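Local atomic coordinates of DUF1893 domain-containing protein (PDB entry 1VK9), a protein that is of unknown function but adopts a cytidine deaminase-like fold, binds zinc ions and is ADP-ribosylated. Residues A[71-76]-A[97-102]; A[78-83]-A[103-108]. All coordinates share one frame; numbering follows the deposited sequence.

Overall arrangement
Helix 73-82 runs through both contacts, meeting helix 94-102 in contact 1 and the turn that follows that helix in contact 2. The two centres lie about 8 Å apart, and the segments alternate along the chain. Leu99 CG, in contact 1, packs against Leu80 CD1, in contact 2, at 3.9 Å, so the apolar seam continues from one to the other. Met100 O and Gln105 N, 3.0 Å apart, probably form a hydrogen bond tying helix end to turn. Zinc on Glu102 lies about 4 Å from the nearest side-chain atom of Tyr103, and an unidentified ligand lies about 4 Å from the side chain of Lys73. No active site is established.

Contact 1: A[71-76]-A[97-102]; sequences VGKAAA and LKLMNE. With ZN (zinc ion), chain B.
Lys73 meets Leu99, and Ala76 meets both Leu99 and Met100, with no ring or amide face between them; the flat group of note is the Glu102 carboxylate, a little to one side, whose oxygens both grip a zinc ion. OE1 of Glu102 lies 2.2 Å from the zinc and OE2 2.5 Å, a bidentate grip at the end of an extended chain. The packing itself centres on one methyl. With CG anti to the backbone N (chi1 -170°), Leu99 extends CD2 towards helix 73-82, where it meets Lys73 CG at 4.1 Å and Ala76 CB at 4.2 Å. The Lys73 and Leu99 side chains cross at roughly a right angle, so the lysine offers the flank of its aliphatic part. Its ammonium goes elsewhere, to the carbonyl oxygens of Met134 and Leu132. On the next residue, CG of selenomethionine Met100 reaches Ala76 CB at 4.3 Å, while the same side chain also touches Ile87 and Ile92 of the sheet. Each helix is the crossover of a beta-alpha-beta unit: helix 73-82 between strands 70-71 and 86-93, helix 94-102 between 86-93 and 107-109. The chemistry implies a join made by dispersion and exclusion of water: the small side chain of Ala76 probably lets the backbones come near, 7.0 Å from its CA to Met100 CA, and the charges of Lys73 and Glu102 are satisfied away from the apolar seam.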
# COMPACT_ATOMS: atom_id res chain seq x y z
N VAL A 71 6.30 2.37 -0.60
CA VAL A 71 5.24 2.46 0.39
C VAL A 71 5.62 3.39 1.53
O VAL A 71 6.47 3.05 2.39
CB VAL A 71 4.77 1.07 0.86
CG1 VAL A 71 3.74 1.18 1.97
CG2 VAL A 71 4.14 0.34 -0.28
N GLY A 72 5.01 4.57 1.53
CA GLY A 72 5.19 5.52 2.62
C GLY A 72 3.99 5.46 3.54
O GLY A 72 3.06 4.68 3.32
N LYS A 73 3.99 6.30 4.58
CA LYS A 73 2.85 6.37 5.50
C LYS A 73 1.51 6.66 4.79
O LYS A 73 0.46 6.07 5.11
CB LYS A 73 3.10 7.42 6.56
CG LYS A 73 2.60 7.05 7.89
CD LYS A 73 2.86 8.19 8.85
CE LYS A 73 2.01 8.01 10.05
NZ LYS A 73 2.72 8.46 11.23
N ALA A 74 1.56 7.58 3.83
CA ALA A 74 0.35 7.93 3.09
C ALA A 74 -0.25 6.68 2.42
O ALA A 74 -1.40 6.36 2.72
CB ALA A 74 0.62 9.00 2.12
N ALA A 75 0.52 5.95 1.60
CA ALA A 75 0.05 4.71 0.94
C ALA A 75 -0.31 3.62 1.94
O ALA A 75 -1.30 2.90 1.75
CB ALA A 75 1.07 4.19 -0.04
N ALA A 76 0.49 3.48 2.99
CA ALA A 76 0.19 2.49 4.03
C ALA A 76 -1.23 2.70 4.57
O ALA A 76 -1.98 1.74 4.73
CB ALA A 76 1.21 2.55 5.13
N LEU A 97 6.38 1.09 7.79
CA LEU A 97 6.62 -0.20 8.44
C LEU A 97 6.07 -0.19 9.87
O LEU A 97 5.44 -1.15 10.31
CB LEU A 97 8.12 -0.53 8.40
CG LEU A 97 8.70 -1.80 9.05
CD1 LEU A 97 10.04 -2.11 8.40
CD2 LEU A 97 8.92 -1.64 10.56
N LYS A 98 6.32 0.90 10.59
CA LYS A 98 5.94 1.02 12.00
C LYS A 98 4.43 0.93 12.11
O LYS A 98 3.91 0.28 13.03
CB LYS A 98 6.38 2.38 12.53
CG LYS A 98 7.43 2.34 13.57
CD LYS A 98 8.76 2.78 13.03
CE LYS A 98 9.41 3.82 13.93
NZ LYS A 98 8.54 5.04 13.97
N LEU A 99 3.75 1.56 11.15
CA LEU A 99 2.30 1.67 11.12
C LEU A 99 1.66 0.32 10.87
O LEU A 99 0.74 -0.08 11.59
CB LEU A 99 1.83 2.66 10.06
CG LEU A 99 0.35 3.04 10.06
CD1 LEU A 99 -0.07 3.72 11.36
CD2 LEU A 99 0.12 3.98 8.90
N MSE A 100 2.17 -0.38 9.87
CA MSE A 100 1.63 -1.68 9.51
C MSE A 100 1.83 -2.71 10.60
O MSE A 100 0.96 -3.55 10.78
CB MSE A 100 2.22 -2.15 8.20
CG MSE A 100 2.09 -1.07 7.18
SE MSE A 100 1.53 -1.68 5.47
CE MSE A 100 3.25 -2.28 4.83
N ASN A 101 2.94 -2.63 11.33
CA ASN A 101 3.08 -3.45 12.52
C ASN A 101 2.06 -3.12 13.59
O ASN A 101 1.52 -4.01 14.21
CB ASN A 101 4.50 -3.45 13.08
CG ASN A 101 5.49 -4.15 12.16
OD1 ASN A 101 5.18 -5.19 11.56
ND2 ASN A 101 6.67 -3.55 12.00
N GLU A 102 1.78 -1.83 13.81
CA GLU A 102 0.82 -1.46 14.84
C GLU A 102 -0.54 -2.11 14.50
O GLU A 102 -1.33 -2.48 15.40
CB GLU A 102 0.70 0.07 14.92
CG GLU A 102 -0.35 0.58 15.90
CD GLU A 102 -0.62 2.07 15.83
OE1 GLU A 102 -0.14 2.74 14.90
OE2 GLU A 102 -1.31 2.61 16.71
ZN ZN B . -0.86 4.70 15.50

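Contact 2: A[78-83]-A[103-108]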
# COMPACT_ATOMS: atom_id res chain seq x y z
N PHE A 78 -3.89 4.17 3.12
CA PHE A 78 -4.88 3.75 2.14
C PHE A 78 -4.96 2.22 2.09
O PHE A 78 -6.05 1.63 2.23
CB PHE A 78 -4.54 4.31 0.77
CG PHE A 78 -4.95 5.74 0.59
CD1 PHE A 78 -6.26 6.07 0.28
CD2 PHE A 78 -4.04 6.75 0.74
CE1 PHE A 78 -6.64 7.38 0.12
CE2 PHE A 78 -4.41 8.07 0.57
CZ PHE A 78 -5.72 8.38 0.27
N LEU A 79 -3.80 1.58 1.95
CA LEU A 79 -3.75 0.14 1.85
C LEU A 79 -4.31 -0.53 3.14
O LEU A 79 -5.06 -1.51 3.04
CB LEU A 79 -2.33 -0.30 1.48
CG LEU A 79 -1.82 0.12 0.09
CD1 LEU A 79 -0.34 -0.24 -0.12
CD2 LEU A 79 -2.67 -0.44 -1.06
N LEU A 80 -3.99 0.02 4.32
CA LEU A 80 -4.48 -0.55 5.58
C LEU A 80 -6.00 -0.56 5.62
O LEU A 80 -6.62 -1.56 6.02
CB LEU A 80 -3.97 0.22 6.79
CG LEU A 80 -2.57 -0.13 7.33
CD1 LEU A 80 -2.33 0.61 8.62
CD2 LEU A 80 -2.39 -1.61 7.54
N LYS A 81 -6.60 0.54 5.18
CA LYS A 81 -8.04 0.64 5.19
C LYS A 81 -8.67 -0.40 4.25
O LYS A 81 -9.77 -0.92 4.53
CB LYS A 81 -8.51 2.05 4.85
CG LYS A 81 -10.02 2.23 4.74
CD LYS A 81 -10.72 1.97 6.09
CE LYS A 81 -11.53 3.16 6.59
NZ LYS A 81 -12.77 3.13 5.85
N MSE A 82 -7.97 -0.75 3.18
CA MSE A 82 -8.57 -1.63 2.19
C MSE A 82 -8.48 -3.10 2.58
O MSE A 82 -9.12 -3.95 1.96
CB MSE A 82 -7.95 -1.40 0.83
CG MSE A 82 -8.46 -0.15 0.18
SE MSE A 82 -7.71 0.08 -1.60
CE MSE A 82 -5.98 0.78 -1.06
N LYS A 83 -7.69 -3.38 3.61
CA LYS A 83 -7.59 -4.73 4.15
C LYS A 83 -7.16 -5.80 3.12
O LYS A 83 -7.85 -6.80 2.90
CB LYS A 83 -8.90 -5.08 4.85
CG LYS A 83 -9.17 -4.15 6.03
CD LYS A 83 -10.21 -4.70 7.02
CE LYS A 83 -9.74 -6.01 7.62
NZ LYS A 83 -10.15 -6.18 9.03
N TYR A 103 -0.79 -2.25 13.19
CA TYR A 103 -2.09 -2.67 12.74
C TYR A 103 -2.15 -4.14 12.44
O TYR A 103 -3.16 -4.63 11.97
CB TYR A 103 -2.56 -1.80 11.56
CG TYR A 103 -3.13 -0.50 12.07
CD1 TYR A 103 -2.28 0.55 12.44
CD2 TYR A 103 -4.50 -0.34 12.26
CE1 TYR A 103 -2.80 1.73 12.96
CE2 TYR A 103 -5.04 0.84 12.77
CZ TYR A 103 -4.18 1.87 13.12
OH TYR A 103 -4.68 3.02 13.63
N GLY A 104 -1.06 -4.87 12.71
CA GLY A 104 -1.00 -6.29 12.43
C GLY A 104 -1.30 -6.65 10.99
O GLY A 104 -1.90 -7.68 10.74
N GLN A 105 -0.95 -5.79 10.03
CA GLN A 105 -1.11 -6.09 8.61
C GLN A 105 0.06 -6.96 8.16
O GLN A 105 1.19 -6.77 8.62
CB GLN A 105 -1.12 -4.80 7.82
CG GLN A 105 -0.95 -4.97 6.34
CD GLN A 105 -2.22 -5.47 5.65
OE1 GLN A 105 -3.30 -4.95 5.89
NE2 GLN A 105 -2.07 -6.46 4.78
N SER A 106 -0.20 -7.93 7.29
CA SER A 106 0.87 -8.80 6.79
C SER A 106 1.54 -8.12 5.61
O SER A 106 0.88 -7.67 4.68
CB SER A 106 0.30 -10.13 6.36
OG SER A 106 1.22 -10.79 5.53
N PHE A 107 2.86 -8.02 5.67
CA PHE A 107 3.56 -7.29 4.62
C PHE A 107 5.01 -7.77 4.50
O PHE A 107 5.52 -8.38 5.42
CB PHE A 107 3.47 -5.77 4.85
CG PHE A 107 4.34 -5.29 5.98
CD1 PHE A 107 3.86 -5.32 7.30
CD2 PHE A 107 5.64 -4.83 5.74
CE1 PHE A 107 4.67 -4.90 8.36
CE2 PHE A 107 6.45 -4.41 6.79
CZ PHE A 107 5.96 -4.44 8.11
N SER A 108 5.65 -7.51 3.37
CA SER A 108 7.04 -7.87 3.18
C SER A 108 7.66 -6.76 2.36
O SER A 108 6.93 -6.00 1.73
CB SER A 108 7.16 -9.23 2.47
OG SER A 108 6.45 -9.23 1.25
O HOH W 1 -5.43 -4.02 6.72
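Leu80 divides its two methyls between Tyr103 and Gln105, and this fork carries the contact. Its CG stands anti to the carbonyl carbon (chi1 -84°), a conformation that sends the branched end from the flank of helix 73-82 towards the turn. CD1 comes to Tyr103 CG at 3.7 Å, beside the root of the ring and close to CB as well; the two side chains cross at about a right angle. CD2 instead rests on the aliphatic start of Gln105, 3.4 Å from CB, and the two chains slide past each other in opposite directions. Gln105 leaves its backbone with CG anti to N and then bends at chi2 (77°), which folds the amide back beside the turn. NE2 donates to Ser106 O at 3.2 Å, nearly straight at 169° and within the plane of the amide, although NE2 is tilted from the carbonyl plane of Ser106; it also donates to Pro84 O. OE1 accepts from a water that also donates to Leu80 O, 2.8 Å from the water oxygen, so a polar bridge runs beside the apolar one; its OE1 side is modelled rather short, leaving its exact geometry uncertain. With an alanine in place of Gln105, that water would probably lose one of its two anchors, and with it the bridge to the helix, while the carbonyls of Ser106 and Pro84 would lose the amide donor they share. Gly104, with positive phi, closes helix 94-102 in a Schellman motif and swings the chain towards strand 107-109. Tyr103 touches Pro137 of helix 137-145, Gln105 lies against Ile87 of strand 86-93, and Ser106 pairs with Ile87 through the backbone, leading into the parallel part of the mixed sheet that both helices pack on.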